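Local coordinates for SusD superfamily protein (Bacteroides thetaiotaomicron VPI-5482, PDB 3HDX) that probably binds polysaccharide at the bacterial outer membrane, as a member of the SusD family of carbohydrate-capturing proteins, at residues P148-D151 against A152-L156; D225-E229 against I230-Y234; I293-K297 against D298-S302. One frame throughout, in Å; residues are numbered along the deposited sequence. Where two conformers were deposited one is given.

In the fold
The three contacts are local turns at helix ends, lying one after another along the chain and set well apart in a largely helical fold. Contact 1 starts helix 152-169 on the surface, contact 2 is the Schellman turn that follows helix 213-226, and contact 3 starts the short helix 297-303. Contact 2 lies about 33 Å from contacts 1 and 3, which are about 38 Å apart, all between centres; no pair touches. In contacts 1 and 3 the N-cap residue accepts a backbone N-H with a side-chain oxygen, weakly in contact 1. In contact 3 the Ser299 side chain lies about 4 Å from a bound 1,2-ethanediol, probably from the crystallisation liquor.

Contact 1 of 3, residues P148-D151 against A152-L156; sequences PRTD and AQTVL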
ATOM      1  N   PRO A 148      17.857 -20.747  -0.991  1.00 14.68           N
ATOM      2  CA  PRO A 148      18.237 -19.521  -0.361  1.00 15.45           C
ATOM      3  C   PRO A 148      17.258 -18.373  -0.709  1.00 13.93           C
ATOM      4  O   PRO A 148      16.338 -18.496  -1.529  1.00 14.56           O
ATOM      5  CB  PRO A 148      19.623 -19.266  -0.935  1.00 15.00           C
ATOM      6  CG  PRO A 148      19.505 -19.809  -2.329  1.00 16.58           C
ATOM      7  CD  PRO A 148      18.670 -21.009  -2.203  1.00 15.34           C
ATOM      8  N   ARG A 149      17.498 -17.259  -0.066  1.00 14.22           N
ATOM      9  CA  ARG A 149      16.858 -16.006  -0.452  1.00 14.00           C
ATOM     10  C   ARG A 149      17.343 -15.684  -1.872  1.00 14.63           C
ATOM     11  O   ARG A 149      18.530 -15.899  -2.217  1.00 17.50           O
ATOM     12  CB  ARG A 149      17.245 -14.905   0.536  1.00 14.73           C
ATOM     13  CG  ARG A 149      16.760 -15.199   1.946  1.00 14.85           C
ATOM     14  CD  ARG A 149      17.331 -14.277   2.974  1.00 14.60           C
ATOM     15  NE  ARG A 149      16.815 -12.925   2.793  1.00 14.60           N
ATOM     16  CZ  ARG A 149      17.276 -11.843   3.394  1.00 15.74           C
ATOM     17  NH1 ARG A 149      18.303 -11.907   4.262  1.00 16.42           N
ATOM     18  NH2 ARG A 149      16.745 -10.671   3.076  1.00 16.40           N
ATOM     19  N   THR A 150      16.425 -15.214  -2.699  1.00 12.54           N
ATOM     20  CA  THR A 150      16.713 -14.843  -4.091  1.00 12.76           C
ATOM     21  C   THR A 150      16.953 -13.345  -4.149  1.00 12.07           C
ATOM     22  O   THR A 150      16.271 -12.590  -3.458  1.00 12.87           O
ATOM     23  CB  THR A 150      15.529 -15.237  -5.005  1.00 12.13           C
ATOM     24  OG1 THR A 150      15.225 -16.632  -4.809  1.00 13.23           O
ATOM     25  CG2 THR A 150      15.835 -14.953  -6.511  1.00 11.82           C
ATOM     26  N   ASP A 151      17.900 -12.935  -4.990  1.00 12.15           N
ATOM     27  CA  ASP A 151      18.194 -11.525  -5.183  0.50 13.21           C
ATOM     28  C   ASP A 151      16.885 -10.733  -5.435  1.00 12.14           C
ATOM     29  O   ASP A 151      16.049 -11.138  -6.252  1.00 12.66           O
ATOM     30  CB  ASP A 151      19.118 -11.345  -6.381  0.50 14.82           C
ATOM     31  CG  ASP A 151      19.564  -9.955  -6.523  0.50 18.35           C
ATOM     32  OD1 ASP A 151      20.505  -9.552  -5.829  0.50 21.11           O
ATOM     33  OD2 ASP A 151      18.963  -9.245  -7.322  0.50 20.48           O
ATOM     34  N   ALA A 152      16.717  -9.632  -4.718  1.00 12.21           N
ATOM     35  CA  ALA A 152      15.514  -8.790  -4.831  1.00 10.87           C
ATOM     36  C   ALA A 152      15.249  -8.397  -6.277  1.00 11.57           C
ATOM     37  O   ALA A 152      14.096  -8.389  -6.678  1.00 11.96           O
ATOM     38  CB  ALA A 152      15.652  -7.542  -3.972  1.00 13.51           C
ATOM     39  N   GLN A 153      16.292  -8.046  -7.049  1.00 12.42           N
ATOM     40  CA  GLN A 153      16.104  -7.667  -8.462  0.50 12.43           C
ATOM     41  C   GLN A 153      15.458  -8.799  -9.259  1.00 12.62           C
ATOM     42  O   GLN A 153      14.560  -8.567 -10.092  1.00 12.11           O
ATOM     43  CB  GLN A 153      17.420  -7.255  -9.107  0.50 14.00           C
ATOM     44  CG  GLN A 153      17.268  -6.637 -10.478  0.50 15.30           C
ATOM     45  CD  GLN A 153      18.572  -6.094 -11.007  0.50 17.92           C
ATOM     46  OE1 GLN A 153      19.644  -6.315 -10.435  0.50 21.54           O
ATOM     47  NE2 GLN A 153      18.490  -5.397 -12.107  0.50 19.94           N
ATOM     48  N   THR A 154      15.904 -10.033  -9.003  1.00 11.10           N
ATOM     49  CA  THR A 154      15.346 -11.214  -9.683  1.00 11.70           C
ATOM     50  C   THR A 154      13.871 -11.410  -9.326  1.00 12.41           C
ATOM     51  O   THR A 154      13.040 -11.726 -10.185  1.00 11.59           O
ATOM     52  CB  THR A 154      16.180 -12.451  -9.348  1.00 12.63           C
ATOM     53  OG1 THR A 154      17.543 -12.165  -9.730  1.00 14.86           O
ATOM     54  CG2 THR A 154      15.663 -13.689 -10.050  1.00 12.90           C
ATOM     55  N   VAL A 155      13.548 -11.204  -8.046  1.00 11.79           N
ATOM     56  CA  VAL A 155      12.169 -11.344  -7.588  1.00 11.61           C
ATOM     57  C   VAL A 155      11.292 -10.268  -8.253  1.00 11.20           C
ATOM     58  O   VAL A 155      10.180 -10.547  -8.724  1.00 12.26           O
ATOM     59  CB  VAL A 155      12.076 -11.281  -6.046  1.00 11.16           C
ATOM     60  CG1 VAL A 155      10.650 -11.334  -5.613  1.00 11.44           C
ATOM     61  CG2 VAL A 155      12.917 -12.395  -5.386  1.00 11.58           C
ATOM     62  N   LEU A 156      11.784  -9.037  -8.307  1.00 10.74           N
ATOM     63  CA  LEU A 156      10.995  -7.963  -8.929  1.00 11.55           C
ATOM     64  C   LEU A 156      10.839  -8.193 -10.427  1.00 10.57           C
ATOM     65  O   LEU A 156       9.787  -7.888 -10.999  1.00 11.80           O
ATOM     66  CB  LEU A 156      11.624  -6.605  -8.598  1.00 11.26           C
ATOM     67  CG  LEU A 156      11.548  -6.237  -7.112  1.00 11.58           C
ATOM     68  CD1 LEU A 156      12.212  -4.867  -6.886  1.00 13.72           C
ATOM     69  CD2 LEU A 156      10.105  -6.232  -6.572  1.00 12.86           C
TER
HETATM   70  O   HOH W   1      20.854  -7.177  -7.930  1.00 42.09           O
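Asp151 O receives Val155 N at 3.1 Å, nearly along the C=O axis, as the extended chain of Thr150 and Asp151 bends into the first turn of helix 152-169. Asp151 is the N-cap of that helix. Its CG stands anti to the backbone N (chi1 -173°), which brings the carboxylate round over the first turn, and OD2 accepts from Gln153 N at 2.9 Å. The bond is weak, its N-H...O angle being 127°. OD2 also lies 3.1 Å from Gln153 CB, since the two side chains run side by side and point the same way. In the conformers given, water 1 donates to Asp151 OD2 and to Gln153 OE1, both at 2.9 Å; each residue has a second deposited conformer, for which this bridge is doubtful. Beneath this polar edge the threonines pack by their methyls. Thr150 CG2 meets Thr154 CG2 at 3.8 Å, the side chains crossing at about a right angle, and Thr150 CB rests 3.9 Å from Val155 CG2. Thr150 OG1 turns away to Leu134 N, so the hydroxyl is held outside the cap and the methyl is left to face the helix. The Ala152 N-H at the helix start is taken by the Asp131 carboxylate, and the Arg149 guanidinium binds the carbonyl oxygens of Asp131 and Glu472. Thr150 is also backbone-bonded to Val132. On the inner side Ala152, Val155 and Leu156 lie against Val126 of helix 104-129, with Val155 also on Tyr122, so the capped first turn packs against helix 104-129.

Contact 2 of 3, residues D225-E229 against I230-Y234; sequences DHASE and INAKY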
ATOM      1  N   ASP A 225      -4.584   8.255 -17.328  1.00 12.67           N
ATOM      2  CA  ASP A 225      -5.322   8.408 -18.587  1.00 12.35           C
ATOM      3  C   ASP A 225      -6.480   7.433 -18.737  1.00 13.91           C
ATOM      4  O   ASP A 225      -7.326   7.674 -19.573  1.00 16.96           O
ATOM      5  CB  ASP A 225      -4.380   8.353 -19.781  1.00 12.75           C
ATOM      6  CG  ASP A 225      -3.397   9.522 -19.821  1.00 14.57           C
ATOM      7  OD1 ASP A 225      -3.709  10.595 -19.229  1.00 17.23           O
ATOM      8  OD2 ASP A 225      -2.317   9.345 -20.443  1.00 15.86           O
ATOM      9  N   HIS A 226      -6.498   6.331 -17.990  1.00 13.91           N
ATOM     10  CA  HIS A 226      -7.603   5.386 -18.051  1.00 13.14           C
ATOM     11  C   HIS A 226      -8.434   5.305 -16.780  1.00 13.37           C
ATOM     12  O   HIS A 226      -9.270   4.399 -16.657  1.00 13.32           O
ATOM     13  CB  HIS A 226      -7.054   4.006 -18.411  1.00 13.18           C
ATOM     14  CG  HIS A 226      -6.486   3.958 -19.786  1.00 13.21           C
ATOM     15  ND1 HIS A 226      -5.224   4.408 -20.068  1.00 14.74           N
ATOM     16  CD2 HIS A 226      -7.064   3.655 -20.976  1.00 14.67           C
ATOM     17  CE1 HIS A 226      -4.999   4.269 -21.364  1.00 15.81           C
ATOM     18  NE2 HIS A 226      -6.101   3.809 -21.940  1.00 16.40           N
ATOM     19  N   ALA A 227      -8.260   6.268 -15.869  1.00 13.59           N
ATOM     20  CA  ALA A 227      -8.933   6.206 -14.560  1.00 14.08           C
ATOM     21  C   ALA A 227     -10.459   6.063 -14.689  1.00 14.52           C
ATOM     22  O   ALA A 227     -11.098   5.356 -13.903  1.00 14.14           O
ATOM     23  CB  ALA A 227      -8.588   7.455 -13.740  1.00 15.47           C
ATOM     24  N   SER A 228     -11.039   6.766 -15.667  1.00 14.88           N
ATOM     25  CA  SER A 228     -12.514   6.695 -15.847  1.00 17.08           C
ATOM     26  C   SER A 228     -12.995   5.275 -16.137  1.00 15.02           C
ATOM     27  O   SER A 228     -14.138   4.935 -15.793  1.00 15.36           O
ATOM     28  CB  SER A 228     -13.027   7.661 -16.927  1.00 18.57           C
ATOM     29  OG  SER A 228     -12.576   7.260 -18.190  1.00 20.94           O
ATOM     30  N   GLU A 229     -12.136   4.424 -16.698  1.00 14.17           N
ATOM     31  CA  GLU A 229     -12.550   3.045 -17.036  0.50 14.10           C
ATOM     32  C   GLU A 229     -12.882   2.211 -15.805  1.00 13.94           C
ATOM     33  O   GLU A 229     -13.653   1.265 -15.899  1.00 15.18           O
ATOM     34  CB  GLU A 229     -11.470   2.325 -17.840  0.50 15.58           C
ATOM     35  CG  GLU A 229     -11.092   2.967 -19.165  0.50 17.38           C
ATOM     36  CD  GLU A 229     -12.083   2.702 -20.273  0.50 19.17           C
ATOM     37  OE1 GLU A 229     -13.100   1.984 -20.018  0.50 17.87           O
ATOM     38  OE2 GLU A 229     -11.819   3.246 -21.391  0.50 20.16           O
ATOM     39  N   ILE A 230     -12.251   2.531 -14.669  1.00 12.71           N
ATOM     40  CA  ILE A 230     -12.499   1.844 -13.401  1.00 13.25           C
ATOM     41  C   ILE A 230     -13.307   2.707 -12.427  1.00 13.88           C
ATOM     42  O   ILE A 230     -13.515   2.327 -11.264  1.00 15.17           O
ATOM     43  CB  ILE A 230     -11.174   1.384 -12.753  1.00 12.81           C
ATOM     44  CG1 ILE A 230     -10.304   2.570 -12.287  1.00 12.43           C
ATOM     45  CG2 ILE A 230     -10.356   0.493 -13.704  1.00 12.63           C
ATOM     46  CD1 ILE A 230      -9.165   2.147 -11.361  1.00 13.39           C
ATOM     47  N   ASN A 231     -13.748   3.879 -12.904  1.00 13.47           N
ATOM     48  CA  ASN A 231     -14.461   4.850 -12.088  1.00 14.28           C
ATOM     49  C   ASN A 231     -13.619   5.391 -10.906  1.00 14.27           C
ATOM     50  O   ASN A 231     -14.130   5.555  -9.806  1.00 15.39           O
ATOM     51  CB  ASN A 231     -15.813   4.301 -11.599  1.00 14.43           C
ATOM     52  CG  ASN A 231     -16.744   5.400 -11.107  1.00 15.78           C
ATOM     53  OD1 ASN A 231     -16.779   6.502 -11.672  1.00 17.07           O
ATOM     54  ND2 ASN A 231     -17.517   5.093 -10.072  1.00 17.36           N
ATOM     55  N   ALA A 232     -12.326   5.596 -11.155  1.00 13.21           N
ATOM     56  CA  ALA A 232     -11.414   6.175 -10.174  1.00 12.66           C
ATOM     57  C   ALA A 232     -11.335   7.683 -10.406  1.00 13.27           C
ATOM     58  O   ALA A 232     -11.211   8.152 -11.543  1.00 13.70           O
ATOM     59  CB  ALA A 232     -10.025   5.540 -10.250  1.00 13.19           C
ATOM     60  N   LYS A 233     -11.393   8.420  -9.310  1.00 13.80           N
ATOM     61  CA  LYS A 233     -11.401   9.886  -9.314  1.00 13.68           C
ATOM     62  C   LYS A 233     -10.454  10.426  -8.262  1.00 13.26           C
ATOM     63  O   LYS A 233      -9.932   9.674  -7.427  1.00 14.33           O
ATOM     64  CB  LYS A 233     -12.825  10.368  -8.984  1.00 15.98           C
ATOM     65  CG  LYS A 233     -13.904   9.876  -9.966  1.00 18.26           C
ATOM     66  CD  LYS A 233     -15.312  10.274  -9.573  1.00 22.08           C
ATOM     67  CE  LYS A 233     -16.340   9.792 -10.591  1.00 25.24           C
ATOM     68  NZ  LYS A 233     -17.713  10.138 -10.133  1.00 27.53           N
ATOM     69  N   TYR A 234     -10.247  11.735  -8.315  1.00 13.24           N
ATOM     70  CA  TYR A 234      -9.589  12.449  -7.241  1.00 12.56           C
ATOM     71  C   TYR A 234     -10.651  12.667  -6.157  1.00 13.79           C
ATOM     72  O   TYR A 234     -11.820  13.006  -6.446  1.00 15.37           O
ATOM     73  CB  TYR A 234      -9.010  13.771  -7.732  1.00 14.20           C
ATOM     74  CG  TYR A 234      -7.864  13.573  -8.710  1.00 14.15           C
ATOM     75  CD1 TYR A 234      -6.567  13.317  -8.272  1.00 14.35           C
ATOM     76  CD2 TYR A 234      -8.079  13.627 -10.097  1.00 16.26           C
ATOM     77  CE1 TYR A 234      -5.531  13.143  -9.163  1.00 14.33           C
ATOM     78  CE2 TYR A 234      -7.035  13.464 -11.006  1.00 16.56           C
ATOM     79  CZ  TYR A 234      -5.746  13.226 -10.513  1.00 15.30           C
ATOM     80  OH  TYR A 234      -4.752  13.024 -11.418  1.00 15.26           O
TER
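Ala227 and Ala232 close a Schellman motif, the C-terminal turn that follows helix 213-226. Ala232 N reaches back five residues to Ala227 O at 3.0 Å, and inside that loop Asn231 N bonds to Ser228 O at 3.1 Å. Asn231 supplies the left-handed backbone the motif needs, with a phi of 62°. The two methyls meet as the motif's apolar pair, Ala227 CB to Ala232 CB at 4.2 Å, and Ala227 also rests on Leu363 of helix 363-376.

Ile230 places its side chain by its first torsion. Its CG1 sits in the crowded position between backbone N and carbonyl carbon (chi1 67°), which brings CG1 to 3.3 Å from Ala227 O. CG2 lies anti to the carbonyl carbon, beside its own backbone N. The buried isoleucine also touches Leu197 of helix 196-209 and, from loops, Tyr172 and Asn195. Glu229, given in one of two conformers, leads away from the turn: its chain bends at CG and packs on Tyr172, while its carbonyl oxygen is bonded by Gln173 NE2.

Asn231 likewise points outward, its CG anti to the backbone N (chi1 -163°), and ND2 donates to Gln190 OE1, tying the left-handed residue to the loop before helix 196-209. The His226 side chain turns away from the turn, ND1 bonding to Phe222 O and the ring stacking on Phe222, while its carbonyl oxygen, His226 O, accepts Glu229 N at 2.9 Å. Beyond the turn, Tyr234 OH bonds to Thr367 OG1. At the centre, Ala227 O accepts a second N-H, that of Ile230 at 3.1 Å, and the two donors, Ile230 N and Ala232 N, reach it from opposite faces of the carbonyl plane.

Contact 3 of 3, residues I293-K297 against D298-S302; sequences IYISK and DSLFS
Ser296 OG accepts the amide of Ser299 at 3.0 Å, with a fairly straight N-H...O angle of 160°, and so caps the first turn of helix 297-303. OG reaches that N-H because it stands between its own backbone N and carbonyl carbon (chi1 70°), folded over the helix start. Ser296 O receives Leu300 N at 2.8 Å, and Lys297 O receives Phe301 N at 2.9 Å, the first regular bonds of the helix. Water 2 accepts from Ser296 N at 2.9 Å and bonds to Ser299 OG, so the return half of a capping box is made through water and not directly. On the inner side Ile295 CG2 lies 3.6 Å from Leu300 CD2, the two side chains crossing at about a right angle, and CG2 also leans on Ser299 CB. Cutting Leu300 back to an alanine here would probably leave the Ile295 methyl without its mate and open a gap beside Phe312, which Leu300 also touches. Farther out, Ile295 packs on Phe46, Tyr294 is backbone-bonded to Thr47 of strand 47-48, and the Phe301 ring meets Phe312 edge-to-face. The extended Lys297 chain carries NZ to Leu328 O. Together the serine N-cap and the Ile295-Leu300 pair, which brackets the capping turn, form a hydrophobic staple at a helix N-terminus.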
ATOM      1  N   ILE A 293      -0.442   6.004  19.101  1.00 14.19           N
ATOM      2  CA  ILE A 293       0.456   6.851  18.291  1.00 14.25           C
ATOM      3  C   ILE A 293      -0.336   8.069  17.816  1.00 13.75           C
ATOM      4  O   ILE A 293      -1.542   8.002  17.666  1.00 14.44           O
ATOM      5  CB  ILE A 293       1.103   6.085  17.093  1.00 15.00           C
ATOM      6  CG1 ILE A 293       0.082   5.817  15.964  1.00 14.73           C
ATOM      7  CG2 ILE A 293       1.796   4.785  17.568  1.00 14.51           C
ATOM      8  CD1 ILE A 293       0.664   5.029  14.749  1.00 13.21           C
ATOM      9  N   TYR A 294       0.353   9.170  17.588  1.00 12.34           N
ATOM     10  CA  TYR A 294      -0.316  10.408  17.166  1.00 12.31           C
ATOM     11  C   TYR A 294       0.686  11.338  16.504  1.00 12.97           C
ATOM     12  O   TYR A 294       1.903  11.167  16.662  1.00 14.71           O
ATOM     13  CB  TYR A 294      -1.001  11.111  18.378  1.00 13.47           C
ATOM     14  CG  TYR A 294      -0.027  11.581  19.437  1.00 14.62           C
ATOM     15  CD1 TYR A 294       0.479  10.708  20.400  1.00 14.53           C
ATOM     16  CD2 TYR A 294       0.358  12.927  19.504  1.00 15.27           C
ATOM     17  CE1 TYR A 294       1.394  11.140  21.368  1.00 16.43           C
ATOM     18  CE2 TYR A 294       1.254  13.371  20.465  1.00 16.75           C
ATOM     19  CZ  TYR A 294       1.773  12.490  21.402  1.00 16.25           C
ATOM     20  OH  TYR A 294       2.673  12.968  22.349  1.00 19.01           O
ATOM     21  N   ILE A 295       0.168  12.300  15.757  1.00 13.79           N
ATOM     22  CA  ILE A 295       0.996  13.355  15.175  1.00 14.67           C
ATOM     23  C   ILE A 295       0.973  14.498  16.195  1.00 15.08           C
ATOM     24  O   ILE A 295      -0.098  15.047  16.504  1.00 15.51           O
ATOM     25  CB  ILE A 295       0.504  13.871  13.800  1.00 15.21           C
ATOM     26  CG1 ILE A 295       0.163  12.729  12.813  1.00 16.58           C
ATOM     27  CG2 ILE A 295       1.613  14.822  13.199  1.00 16.18           C
ATOM     28  CD1 ILE A 295       1.342  11.776  12.365  1.00 16.51           C
ATOM     29  N   SER A 296       2.140  14.800  16.764  1.00 16.13           N
ATOM     30  CA  SER A 296       2.210  15.864  17.775  1.00 17.18           C
ATOM     31  C   SER A 296       1.957  17.246  17.148  1.00 17.93           C
ATOM     32  O   SER A 296       2.054  17.430  15.928  1.00 16.07           O
ATOM     33  CB  SER A 296       3.583  15.886  18.418  1.00 18.14           C
ATOM     34  OG  SER A 296       4.551  16.342  17.496  1.00 18.70           O
ATOM     35  N   LYS A 297       1.643  18.233  17.981  1.00 18.59           N
ATOM     36  CA  LYS A 297       1.453  19.602  17.459  1.00 19.96           C
ATOM     37  C   LYS A 297       2.714  20.134  16.813  1.00 18.71           C
ATOM     38  O   LYS A 297       2.644  20.752  15.757  1.00 19.14           O
ATOM     39  CB  LYS A 297       1.002  20.560  18.556  1.00 21.83           C
ATOM     40  CG  LYS A 297      -0.390  20.237  18.987  1.00 25.66           C
ATOM     41  CD  LYS A 297      -0.879  21.219  20.045  1.00 28.10           C
ATOM     42  CE  LYS A 297      -2.070  20.656  20.743  1.00 29.90           C
ATOM     43  NZ  LYS A 297      -2.503  21.502  21.926  1.00 31.06           N
ATOM     44  N   ASP A 298       3.859  19.860  17.416  1.00 19.71           N
ATOM     45  CA  ASP A 298       5.149  20.270  16.827  1.00 21.54           C
ATOM     46  C   ASP A 298       5.319  19.666  15.434  1.00 20.10           C
ATOM     47  O   ASP A 298       5.735  20.350  14.491  1.00 19.17           O
ATOM     48  CB  ASP A 298       6.341  19.921  17.729  1.00 25.91           C
ATOM     49  CG  ASP A 298       6.424  20.791  18.983  1.00 30.06           C
ATOM     50  OD1 ASP A 298       5.685  21.807  19.127  1.00 32.43           O
ATOM     51  OD2 ASP A 298       7.282  20.462  19.829  1.00 33.62           O
ATOM     52  N   SER A 299       4.976  18.383  15.289  1.00 18.47           N
ATOM     53  CA  SER A 299       5.054  17.763  13.982  1.00 17.87           C
ATOM     54  C   SER A 299       4.053  18.398  13.005  1.00 16.46           C
ATOM     55  O   SER A 299       4.398  18.709  11.865  1.00 16.77           O
ATOM     56  CB  SER A 299       4.836  16.264  14.050  1.00 17.40           C
ATOM     57  OG  SER A 299       5.932  15.633  14.691  1.00 18.56           O
ATOM     58  N   LEU A 300       2.820  18.596  13.448  1.00 15.00           N
ATOM     59  CA  LEU A 300       1.782  19.157  12.589  1.00 14.87           C
ATOM     60  C   LEU A 300       2.173  20.511  12.032  1.00 15.07           C
ATOM     61  O   LEU A 300       1.991  20.771  10.838  1.00 14.90           O
ATOM     62  CB  LEU A 300       0.464  19.266  13.351  1.00 15.65           C
ATOM     63  CG  LEU A 300      -0.256  17.936  13.594  1.00 15.33           C
ATOM     64  CD1 LEU A 300      -1.379  18.158  14.643  1.00 15.60           C
ATOM     65  CD2 LEU A 300      -0.804  17.307  12.290  1.00 15.90           C
ATOM     66  N   PHE A 301       2.727  21.352  12.905  1.00 15.24           N
ATOM     67  CA  PHE A 301       3.088  22.706  12.486  1.00 16.60           C
ATOM     68  C   PHE A 301       4.343  22.751  11.650  1.00 17.97           C
ATOM     69  O   PHE A 301       4.525  23.723  10.934  1.00 20.37           O
ATOM     70  CB  PHE A 301       3.064  23.686  13.662  1.00 18.46           C
ATOM     71  CG  PHE A 301       1.675  23.879  14.216  1.00 20.53           C
ATOM     72  CD1 PHE A 301       0.681  24.441  13.431  1.00 22.14           C
ATOM     73  CD2 PHE A 301       1.353  23.543  15.517  1.00 23.72           C
ATOM     74  CE1 PHE A 301      -0.608  24.637  13.929  1.00 22.41           C
ATOM     75  CE2 PHE A 301       0.043  23.738  16.016  1.00 24.62           C
ATOM     76  CZ  PHE A 301      -0.926  24.266  15.208  1.00 23.75           C
ATOM     77  N   SER A 302       5.168  21.701  11.708  1.00 17.34           N
ATOM     78  CA  SER A 302       6.377  21.606  10.883  0.50 18.13           C
ATOM     79  C   SER A 302       6.018  21.095   9.479  1.00 18.19           C
ATOM     80  O   SER A 302       6.545  21.566   8.473  1.00 18.61           O
ATOM     81  CB  SER A 302       7.401  20.646  11.529  0.50 18.62           C
ATOM     82  OG  SER A 302       7.889  21.155  12.755  0.50 19.88           O
TER
HETATM   83  O   HOH W   2       4.635  13.500  15.962  1.00 15.14           O